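Local structure of ArsR family transcriptional regulator (Staphylococcus aureus, 6CDB) at residues Arg30-Leu34 against Ile45-Leu51; Leu66-Lys70 against Ser81-Val87. The protein probably acts as a dimeric, zinc-responsive transcriptional repressor of the ArsR family that binds DNA through a winged helix-turn-helix domain. The protein carries 1 engineered substitution. All coordinates share one frame; numbering follows the deposited sequence.

In the fold
Contact 1 joins helix 26-37 to helix 42-49 within the winged helix domain, whereas contact 2 lies nearer the centre of the chain and ties the base of the hairpin formed by strands 69-74 and 77-82 to the start of helix 85-99. Both are partly buried and both touch the second subunit. Aliphatic packing together with one arginine, whose guanidinium grips a helix-end carbonyl, makes up contact 1; contact 2 rests on backbone bonds, a lysine grip and a zinc site shared between subunits. Met32, pointing away from contact 1 on helix 26-37, bridges the two: its CE lies 3.7 Å from Val87 CG1 and its SD 3.8 Å from Val69 CG1.

Contact 1: Arg30-Leu34 against Ile45-Leu51; sequences RIMEL and ISHQLNL
Ile45 meets helix 26-37 with two branches: CG1 lies 4.0 Å from Leu34 CD2, while CG2 faces Ile31 CG1, the two isoleucine side chains crossing at about a right angle. Nearly one turn on, Gln48 contributes its aliphatic root, CB resting 3.8 Å from Leu34 CD1 before the amide end leads away. Leu49 is the centre of the contact. Its CD1 reaches Ile31 CG1 at 3.7 Å, its CG packs on Leu34 CD1, and its CB sits over one face of the Arg30 guanidinium. Bends at chi2 and chi3 (-67°) of Arg30 turn that group onto the Leu49 carbonyl, which it grips end-on: Arg30 NH1 bonds to Leu49 O at 3.1 Å on a lone pair, and Arg30 NH2 to Leu49 O at 3.2 Å, tilted 21° from the carbonyl plane. A water bridges NH2 and Leu49 O, and NH2 also bonds to Asn27 OD1. Asn50 then turns the chain with positive phi, and Leu51 returns, CD2 3.6 Å from Arg30 NH2. The axes of segments 30-34 and 45-49 make 109°; helix 42-49 is the first helix of the probable helix-turn-helix, which helix 53-65 completes, and helix 26-37 packs against it. Helix 53-65 contributes Leu60 against Ile31 and Val56 against Ile45, Ala40 of strand 40-41 touches Leu34 and Ile45, and Leu13 of the second subunit packs on Arg30.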
loop_
_atom_site.group_PDB
_atom_site.type_symbol
_atom_site.label_atom_id
_atom_site.label_comp_id
_atom_site.label_asym_id
_atom_site.label_seq_id
_atom_site.Cartn_x
_atom_site.Cartn_y
_atom_site.Cartn_z
ATOM N N ARG A 30 11.197 -5.222 -1.202
ATOM C CA ARG A 30 12.313 -5.417 -2.127
ATOM C C ARG A 30 11.985 -6.480 -3.167
ATOM O O ARG A 30 12.300 -6.328 -4.363
ATOM C CB ARG A 30 13.584 -5.789 -1.355
ATOM C CG ARG A 30 14.226 -4.623 -0.618
ATOM C CD ARG A 30 15.734 -4.827 -0.562
ATOM N NE ARG A 30 16.074 -5.962 0.279
ATOM C CZ ARG A 30 17.132 -6.757 0.111
ATOM N NH1 ARG A 30 17.991 -6.571 -0.897
ATOM N NH2 ARG A 30 17.319 -7.752 0.959
ATOM N N ILE A 31 11.355 -7.567 -2.732
ATOM C CA ILE A 31 10.907 -8.592 -3.670
ATOM C C ILE A 31 9.917 -7.995 -4.669
ATOM O O ILE A 31 10.021 -8.218 -5.884
ATOM C CB ILE A 31 10.290 -9.774 -2.904
ATOM C CG1 ILE A 31 11.351 -10.467 -2.032
ATOM C CG2 ILE A 31 9.604 -10.746 -3.871
ATOM C CD1 ILE A 31 10.780 -11.530 -1.115
ATOM N N MET A 32 8.936 -7.230 -4.168
ATOM C CA MET A 32 7.906 -6.684 -5.049
ATOM C C MET A 32 8.491 -5.695 -6.043
ATOM O O MET A 32 8.068 -5.651 -7.200
ATOM C CB MET A 32 6.808 -6.003 -4.237
ATOM C CG MET A 32 5.995 -6.924 -3.335
ATOM S SD MET A 32 4.824 -7.962 -4.207
ATOM C CE MET A 32 3.525 -6.747 -4.489
ATOM N N GLU A 33 9.437 -4.864 -5.606
ATOM C CA GLU A 33 10.051 -3.924 -6.535
ATOM C C GLU A 33 10.845 -4.667 -7.611
ATOM O O GLU A 33 10.761 -4.326 -8.804
ATOM C CB GLU A 33 10.921 -2.935 -5.757
ATOM C CG GLU A 33 11.357 -1.703 -6.541
ATOM C CD GLU A 33 12.639 -1.927 -7.316
ATOM O OE1 GLU A 33 13.430 -2.797 -6.899
ATOM O OE2 GLU A 33 12.845 -1.245 -8.340
ATOM N N LEU A 34 11.584 -5.716 -7.219
ATOM C CA LEU A 34 12.283 -6.534 -8.213
ATOM C C LEU A 34 11.309 -7.074 -9.259
ATOM O O LEU A 34 11.563 -7.000 -10.471
ATOM C CB LEU A 34 13.029 -7.681 -7.510
ATOM C CG LEU A 34 14.019 -8.567 -8.277
ATOM C CD1 LEU A 34 15.014 -9.217 -7.310
ATOM C CD2 LEU A 34 13.305 -9.643 -9.093
ATOM N N ILE A 45 15.547 -14.187 -7.565
ATOM C CA ILE A 45 15.197 -13.214 -6.529
ATOM C C ILE A 45 16.153 -13.342 -5.356
ATOM O O ILE A 45 16.729 -12.355 -4.878
ATOM C CB ILE A 45 13.740 -13.415 -6.074
ATOM C CG1 ILE A 45 12.762 -13.188 -7.236
ATOM C CG2 ILE A 45 13.422 -12.499 -4.874
ATOM C CD1 ILE A 45 11.357 -13.717 -6.968
ATOM N N SER A 46 16.337 -14.577 -4.885
ATOM C CA SER A 46 17.224 -14.860 -3.767
ATOM C C SER A 46 18.632 -14.343 -4.040
ATOM O O SER A 46 19.212 -13.623 -3.217
ATOM C CB SER A 46 17.223 -16.362 -3.512
ATOM O OG SER A 46 18.478 -16.776 -3.016
ATOM N N HIS A 47 19.183 -14.677 -5.214
ATOM C CA HIS A 47 20.537 -14.240 -5.548
ATOM C C HIS A 47 20.629 -12.720 -5.628
ATOM O O HIS A 47 21.538 -12.109 -5.054
ATOM C CB HIS A 47 20.968 -14.864 -6.868
ATOM C CG HIS A 47 22.314 -14.409 -7.329
ATOM N ND1 HIS A 47 22.483 -13.529 -8.376
ATOM C CD2 HIS A 47 23.554 -14.695 -6.870
ATOM C CE1 HIS A 47 23.773 -13.313 -8.560
ATOM N NE2 HIS A 47 24.445 -14.006 -7.658
ATOM N N GLN A 48 19.680 -12.089 -6.322
ATOM C CA GLN A 48 19.742 -10.647 -6.536
ATOM C C GLN A 48 19.619 -9.873 -5.228
ATOM O O GLN A 48 20.331 -8.882 -5.025
ATOM C CB GLN A 48 18.648 -10.219 -7.521
ATOM C CG GLN A 48 18.825 -8.809 -8.076
ATOM C CD GLN A 48 20.293 -8.465 -8.354
ATOM O OE1 GLN A 48 20.892 -8.949 -9.323
ATOM N NE2 GLN A 48 20.880 -7.625 -7.489
ATOM N N LEU A 49 18.721 -10.297 -4.331
ATOM C CA LEU A 49 18.487 -9.555 -3.090
ATOM C C LEU A 49 19.353 -10.030 -1.926
ATOM O O LEU A 49 19.334 -9.403 -0.867
ATOM C CB LEU A 49 16.999 -9.636 -2.690
ATOM C CG LEU A 49 16.027 -9.117 -3.753
ATOM C CD1 LEU A 49 14.575 -9.293 -3.315
ATOM C CD2 LEU A 49 16.319 -7.652 -4.073
ATOM N N ASN A 50 20.121 -11.100 -2.104
ATOM C CA ASN A 50 20.903 -11.702 -1.023
ATOM C C ASN A 50 19.991 -12.118 0.132
ATOM O O ASN A 50 20.183 -11.741 1.294
ATOM C CB ASN A 50 22.028 -10.780 -0.547
ATOM C CG ASN A 50 23.097 -11.534 0.224
ATOM O OD1 ASN A 50 23.442 -11.185 1.353
ATOM N ND2 ASN A 50 23.601 -12.599 -0.377
ATOM N N LEU A 51 18.982 -12.909 -0.217
ATOM C CA LEU A 51 18.052 -13.528 0.711
ATOM C C LEU A 51 18.046 -15.022 0.426
ATOM O O LEU A 51 18.238 -15.441 -0.718
ATOM C CB LEU A 51 16.634 -12.938 0.553
ATOM C CG LEU A 51 16.545 -11.424 0.773
ATOM C CD1 LEU A 51 15.183 -10.855 0.348
ATOM C CD2 LEU A 51 16.854 -11.107 2.256
HETATM O O HOH W 1 19.595 -8.894 1.958
#

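Contact 2: Leu66-Lys70 against Ser81-Val87. Engineered in segment 66-70: Leu66 (natural residue Val). With ZN (zinc ion), chain C.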
loop_
_atom_site.group_PDB
_atom_site.type_symbol
_atom_site.label_atom_id
_atom_site.label_comp_id
_atom_site.label_asym_id
_atom_site.label_seq_id
_atom_site.Cartn_x
_atom_site.Cartn_y
_atom_site.Cartn_z
ATOM N N LEU A 66 -2.448 -13.553 -1.004
ATOM C CA LEU A 66 -3.159 -12.286 -1.046
ATOM C C LEU A 66 -3.301 -11.746 -2.461
ATOM O O LEU A 66 -3.691 -10.588 -2.631
ATOM C CB LEU A 66 -2.459 -11.255 -0.161
ATOM C CG LEU A 66 -2.475 -11.593 1.328
ATOM C CD1 LEU A 66 -1.648 -10.587 2.079
ATOM C CD2 LEU A 66 -3.890 -11.615 1.858
ATOM N N HIS A 67 -2.993 -12.559 -3.471
ATOM C CA HIS A 67 -3.142 -12.177 -4.875
ATOM C C HIS A 67 -2.299 -10.961 -5.216
ATOM O O HIS A 67 -2.693 -10.131 -6.034
ATOM C CB HIS A 67 -4.607 -11.932 -5.245
ATOM C CG HIS A 67 -5.484 -13.116 -4.996
ATOM N ND1 HIS A 67 -5.438 -14.250 -5.780
ATOM C CD2 HIS A 67 -6.403 -13.357 -4.034
ATOM C CE1 HIS A 67 -6.298 -15.137 -5.314
ATOM N NE2 HIS A 67 -6.897 -14.620 -4.255
ATOM N N LEU A 68 -1.126 -10.858 -4.601
ATOM C CA LEU A 68 -0.184 -9.794 -4.921
ATOM C C LEU A 68 0.894 -10.227 -5.909
ATOM O O LEU A 68 1.433 -9.380 -6.630
ATOM C CB LEU A 68 0.459 -9.263 -3.631
ATOM C CG LEU A 68 -0.584 -8.635 -2.684
ATOM C CD1 LEU A 68 0.068 -8.194 -1.394
ATOM C CD2 LEU A 68 -1.299 -7.473 -3.365
ATOM N N VAL A 69 1.231 -11.519 -5.951
ATOM C CA VAL A 69 2.074 -12.084 -6.996
ATOM C C VAL A 69 1.373 -13.320 -7.534
ATOM O O VAL A 69 0.488 -13.885 -6.895
ATOM C CB VAL A 69 3.489 -12.459 -6.498
ATOM C CG1 VAL A 69 4.213 -11.228 -5.972
ATOM C CG2 VAL A 69 3.403 -13.550 -5.420
ATOM N N LYS A 70 1.767 -13.725 -8.734
ATOM C CA LYS A 70 1.335 -14.991 -9.303
ATOM C C LYS A 70 2.566 -15.697 -9.848
ATOM O O LYS A 70 3.647 -15.100 -9.966
ATOM C CB LYS A 70 0.292 -14.787 -10.404
ATOM C CG LYS A 70 0.841 -14.027 -11.606
ATOM C CD LYS A 70 -0.228 -13.811 -12.666
ATOM C CE LYS A 70 0.354 -13.106 -13.881
ATOM N NZ LYS A 70 1.095 -11.882 -13.468
ATOM N N SER A 81 5.593 -13.033 -10.758
ATOM C CA SER A 81 5.363 -11.697 -11.277
ATOM C C SER A 81 4.349 -11.009 -10.380
ATOM O O SER A 81 3.630 -11.661 -9.620
ATOM C CB SER A 81 4.865 -11.751 -12.724
ATOM O OG SER A 81 3.713 -12.581 -12.810
ATOM N N LEU A 82 4.307 -9.682 -10.457
ATOM C CA LEU A 82 3.196 -8.974 -9.834
ATOM C C LEU A 82 1.893 -9.477 -10.440
ATOM O O LEU A 82 1.820 -9.770 -11.639
ATOM C CB LEU A 82 3.340 -7.464 -10.021
ATOM C CG LEU A 82 4.580 -6.816 -9.393
ATOM C CD1 LEU A 82 4.461 -5.295 -9.372
ATOM C CD2 LEU A 82 4.855 -7.365 -7.990
ATOM N N ASP A 83 0.859 -9.586 -9.602
ATOM C CA ASP A 83 -0.337 -10.322 -10.000
ATOM C C ASP A 83 -1.010 -9.696 -11.219
ATOM O O ASP A 83 -1.284 -10.389 -12.203
ATOM C CB ASP A 83 -1.317 -10.419 -8.833
ATOM C CG ASP A 83 -2.645 -11.057 -9.241
ATOM O OD1 ASP A 83 -2.744 -12.302 -9.174
ATOM O OD2 ASP A 83 -3.579 -10.316 -9.648
ATOM N N ASP A 84 -1.291 -8.393 -11.176
ATOM C CA ASP A 84 -1.886 -7.713 -12.329
ATOM C C ASP A 84 -1.502 -6.237 -12.281
ATOM O O ASP A 84 -0.693 -5.810 -11.452
ATOM C CB ASP A 84 -3.410 -7.940 -12.379
ATOM C CG ASP A 84 -4.174 -7.258 -11.233
ATOM O OD1 ASP A 84 -5.358 -7.615 -11.008
ATOM O OD2 ASP A 84 -3.624 -6.365 -10.547
ATOM N N ILE A 85 -2.115 -5.449 -13.164
ATOM C CA ILE A 85 -1.726 -4.052 -13.317
ATOM C C ILE A 85 -2.089 -3.207 -12.088
ATOM O O ILE A 85 -1.469 -2.164 -11.845
ATOM C CB ILE A 85 -2.362 -3.477 -14.591
ATOM C CG1 ILE A 85 -1.700 -2.146 -14.918
ATOM C CG2 ILE A 85 -3.875 -3.302 -14.398
ATOM C CD1 ILE A 85 -2.593 -1.207 -15.683
ATOM N N HIS A 86 -3.117 -3.591 -11.324
ATOM C CA HIS A 86 -3.439 -2.816 -10.129
ATOM C C HIS A 86 -2.319 -2.907 -9.102
ATOM O O HIS A 86 -1.990 -1.913 -8.441
ATOM C CB HIS A 86 -4.761 -3.294 -9.523
ATOM C CG HIS A 86 -5.848 -3.458 -10.539
ATOM N ND1 HIS A 86 -6.461 -4.667 -10.787
ATOM C CD2 HIS A 86 -6.392 -2.574 -11.408
ATOM C CE1 HIS A 86 -7.359 -4.516 -11.745
ATOM N NE2 HIS A 86 -7.332 -3.258 -12.143
ATOM N N VAL A 87 -1.736 -4.092 -8.950
ATOM C CA VAL A 87 -0.639 -4.267 -7.999
ATOM C C VAL A 87 0.588 -3.486 -8.456
ATOM O O VAL A 87 1.195 -2.742 -7.671
ATOM C CB VAL A 87 -0.341 -5.764 -7.811
ATOM C CG1 VAL A 87 0.794 -5.971 -6.796
ATOM C CG2 VAL A 87 -1.600 -6.490 -7.348
HETATM ZN ZN ZN C . -6.289 -6.470 -9.832
HETATM O O HOH W 2 -2.141 -14.221 -7.323
#
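Lys70 reaches across from strand 69-74 to Ser81 and Asp83 on the neighbouring segment, its side chain and that of Ser81 lying on the same face of the sheet. With CG between the backbone N and the carbonyl carbon (chi1 64°), the lysine runs extended past Ser81 and bends only at its last torsion. That bend brings NZ to 2.8 Å from Ser81 OG and 3.1 Å from Asp83 O, which it approaches from above the carbonyl plane. The backbones of Lys70 and Ser81 form an antiparallel hydrogen-bonded pair, Lys70 N to Ser81 O and Ser81 N to Lys70 O, and Val69 with Leu82 is the next, non-hydrogen-bonded pair, its side chains diverging. Beyond the strands Asp83 N adds a further bond to Leu68 O, from well above its carbonyl plane.

The Asp83 side chain lies against the turn at His67, CB 3.1 Å from His67 O, and a water donates to both Val69 O and Asp83 OD1. Val87 comes from the helix side: CG1 lies 3.5 Å from Leu68 O, and CG2 touches Leu68 CD2, the two side chains crossing at about a right angle. His67, with positive phi, is the C-prime residue of the Schellman motif ending helix 53-65, just after the engineered Leu66.

Asp84 is the N-cap of helix 85-99: OD2 accepts weak bonds from His86 N and Val87 N, while OD1 binds zinc at 1.9 Å beside His86 ND1 at 2.0 Å. His97 ND1 and His100 NE2 of the second subunit complete the site, and NE2 of that His97 hydrogen-bonds to His67 O, a second-shell link from metal to turn. One carboxylate thus both caps the helix and holds the metal, consistent with zinc binding being felt at the helix start, at the turn that precedes strand 69-74 and across the dimer interface.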